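Local coordinates for protein mirolysin (Tannerella forsythia, PDB 6R7V) that is a zinc metallopeptidase of the pappalysin family, held here as a latent zymogen, and probably cleaves proteins or peptides once its pro-segment is removed, at residues A[210-215]-A[295-300]. The protein carries 1 engineered substitution. Sequence-based numbering, arbitrary orientation.
Sequences GHWLDL and GIRREM. With ZN (zinc ion), chain D.
R297 lays its guanidinium flat over one face of the W212 indole. The planes are 19° apart, and CZ of R297 lies 3.6 Å from the centroid of the W212 five-membered ring, a cation-pi stack. CD of R297 rests over the six-membered ring as a CH-pi contact. The arginine chain is extended from CG to NE, which carries the guanidinium across the indole to the backbone of the same tryptophan. There two nitrogens grip one atom side-on: NH2 of R297 lies 2.9 Å from O of W212, in the carbonyl plane on a lone pair, and NE bonds the same O at 3.2 Å, tilted from that plane. D180 OD2 accepts from NE1 of W212 and forms a salt bridge with NH1 of R297. M300 meets the ring edge, with SD 4.0 Å from CH2 of W212, a Met-aromatic contact. H211, the residue before W212, binds the zinc ion with H207, H217 and C6, the cysteine switch of the zymogen, and helix 203-212 then ends in a Schellman motif with D214 at C-prime. The buried arginine charge is probably balanced by D180, while its bonds to W212 tie the end of the zinc-binding helix to the 295-300 turn.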
loop_
_atom_site.group_PDB
_atom_site.type_symbol
_atom_site.label_atom_id
_atom_site.label_comp_id
_atom_site.label_asym_id
_atom_site.label_seq_id
_atom_site.Cartn_x
_atom_site.Cartn_y
_atom_site.Cartn_z
ATOM N N GLY A 210 0.997 1.810 0.952
ATOM C CA GLY A 210 1.433 3.149 0.571
ATOM C C GLY A 210 0.503 3.721 -0.489
ATOM O O GLY A 210 0.077 4.861 -0.368
ATOM N N HIS A 211 0.145 2.937 -1.552
ATOM C CA HIS A 211 -0.845 3.445 -2.544
ATOM C C HIS A 211 -2.226 3.714 -1.927
ATOM O O HIS A 211 -2.865 4.710 -2.271
ATOM C CB HIS A 211 -1.044 2.446 -3.675
ATOM C CG HIS A 211 0.146 2.194 -4.566
ATOM N ND1 HIS A 211 0.792 3.218 -5.243
ATOM C CD2 HIS A 211 0.672 1.018 -4.966
ATOM C CE1 HIS A 211 1.692 2.629 -6.028
ATOM N NE2 HIS A 211 1.639 1.319 -5.913
ATOM N N TRP A 212 -2.688 2.824 -1.040
ATOM C CA TRP A 212 -3.983 3.045 -0.376
ATOM C C TRP A 212 -3.961 4.350 0.464
ATOM O O TRP A 212 -5.025 4.953 0.709
ATOM C CB TRP A 212 -4.253 1.800 0.475
ATOM C CG TRP A 212 -5.541 1.814 1.227
ATOM C CD1 TRP A 212 -6.795 1.587 0.728
ATOM C CD2 TRP A 212 -5.686 2.010 2.626
ATOM N NE1 TRP A 212 -7.719 1.672 1.738
ATOM C CE2 TRP A 212 -7.071 1.976 2.913
ATOM C CE3 TRP A 212 -4.782 2.260 3.663
ATOM C CZ2 TRP A 212 -7.566 2.127 4.220
ATOM C CZ3 TRP A 212 -5.270 2.420 4.947
ATOM C CH2 TRP A 212 -6.650 2.392 5.211
ATOM N N LEU A 213 -2.738 4.794 0.874
ATOM C CA LEU A 213 -2.495 6.025 1.589
ATOM C C LEU A 213 -1.950 7.136 0.662
ATOM O O LEU A 213 -1.296 8.093 1.103
ATOM C CB LEU A 213 -1.588 5.789 2.799
ATOM C CG LEU A 213 -2.214 4.908 3.893
ATOM C CD1 LEU A 213 -1.213 4.610 4.973
ATOM C CD2 LEU A 213 -3.515 5.555 4.475
ATOM N N ASP A 214 -2.301 7.042 -0.617
ATOM C CA ASP A 214 -2.150 8.100 -1.626
ATOM C C ASP A 214 -0.764 8.213 -2.259
ATOM O O ASP A 214 -0.535 9.152 -3.051
ATOM C CB ASP A 214 -2.565 9.491 -1.052
ATOM C CG ASP A 214 -3.371 10.323 -2.006
ATOM O OD1 ASP A 214 -3.949 9.751 -2.922
ATOM O OD2 ASP A 214 -3.396 11.568 -1.836
ATOM N N LEU A 215 0.150 7.295 -1.975
ATOM C CA LEU A 215 1.470 7.402 -2.598
ATOM C C LEU A 215 1.492 6.801 -3.979
ATOM O O LEU A 215 0.802 5.793 -4.245
ATOM C CB LEU A 215 2.542 6.703 -1.750
ATOM C CG LEU A 215 2.702 7.202 -0.321
ATOM C CD1 LEU A 215 3.875 6.513 0.340
ATOM C CD2 LEU A 215 2.860 8.731 -0.259
ATOM N N GLY A 295 -10.419 15.017 6.157
ATOM C CA GLY A 295 -9.655 13.864 5.673
ATOM C C GLY A 295 -10.574 12.778 5.168
ATOM O O GLY A 295 -11.522 12.420 5.860
ATOM N N ILE A 296 -10.304 12.231 3.973
ATOM C CA ILE A 296 -11.190 11.212 3.391
ATOM C C ILE A 296 -11.259 9.946 4.287
ATOM O O ILE A 296 -12.306 9.292 4.304
ATOM C CB ILE A 296 -10.785 10.887 1.919
ATOM C CG1 ILE A 296 -11.894 10.135 1.152
ATOM C CG2 ILE A 296 -9.441 10.159 1.820
ATOM C CD1 ILE A 296 -13.023 10.997 0.570
ATOM N N ARG A 297 -10.175 9.627 5.057
ATOM C CA ARG A 297 -10.169 8.448 5.918
ATOM C C ARG A 297 -10.334 8.832 7.409
ATOM O O ARG A 297 -10.081 7.999 8.266
ATOM C CB ARG A 297 -8.887 7.617 5.686
ATOM C CG ARG A 297 -8.645 7.273 4.209
ATOM C CD ARG A 297 -7.706 6.049 4.084
ATOM N NE ARG A 297 -7.413 5.651 2.698
ATOM C CZ ARG A 297 -8.262 4.971 1.930
ATOM N NH1 ARG A 297 -9.486 4.686 2.367
ATOM N NH2 ARG A 297 -7.909 4.603 0.707
ATOM N N ARG A 298 -10.809 10.056 7.726
ATOM C CA ARG A 298 -10.951 10.485 9.125
ATOM C C ARG A 298 -11.893 9.599 9.965
ATOM O O ARG A 298 -11.629 9.423 11.158
ATOM C CB ARG A 298 -11.383 11.957 9.219
ATOM C CG ARG A 298 -12.825 12.198 8.811
ATOM C CD ARG A 298 -13.185 13.676 8.703
ATOM N NE ARG A 298 -14.577 13.849 8.284
ATOM C CZ ARG A 298 -14.992 13.894 7.020
ATOM N NH1 ARG A 298 -14.123 13.786 6.023
ATOM N NH2 ARG A 298 -16.280 14.061 6.744
ATOM N N GLU A 299 -12.969 9.044 9.361
ATOM C CA GLU A 299 -13.947 8.218 10.089
ATOM C C GLU A 299 -13.302 6.957 10.656
ATOM O O GLU A 299 -13.717 6.468 11.711
ATOM C CB GLU A 299 -15.135 7.828 9.201
ATOM C CG GLU A 299 -16.447 7.721 9.954
ATOM C CD GLU A 299 -17.087 6.350 9.961
ATOM O OE1 GLU A 299 -18.037 6.132 9.175
ATOM O OE2 GLU A 299 -16.644 5.492 10.757
ATOM N N MET A 300 -12.261 6.441 9.977
ATOM C CA MET A 300 -11.596 5.255 10.440
ATOM C C MET A 300 -11.013 5.494 11.831
ATOM O O MET A 300 -10.866 4.554 12.605
ATOM C CB MET A 300 -10.505 4.858 9.447
ATOM C CG MET A 300 -9.845 3.574 9.802
ATOM S SD MET A 300 -8.801 3.055 8.468
ATOM C CE MET A 300 -10.032 2.286 7.368
HETATM ZN ZN ZN D . 2.772 -0.062 -6.900
#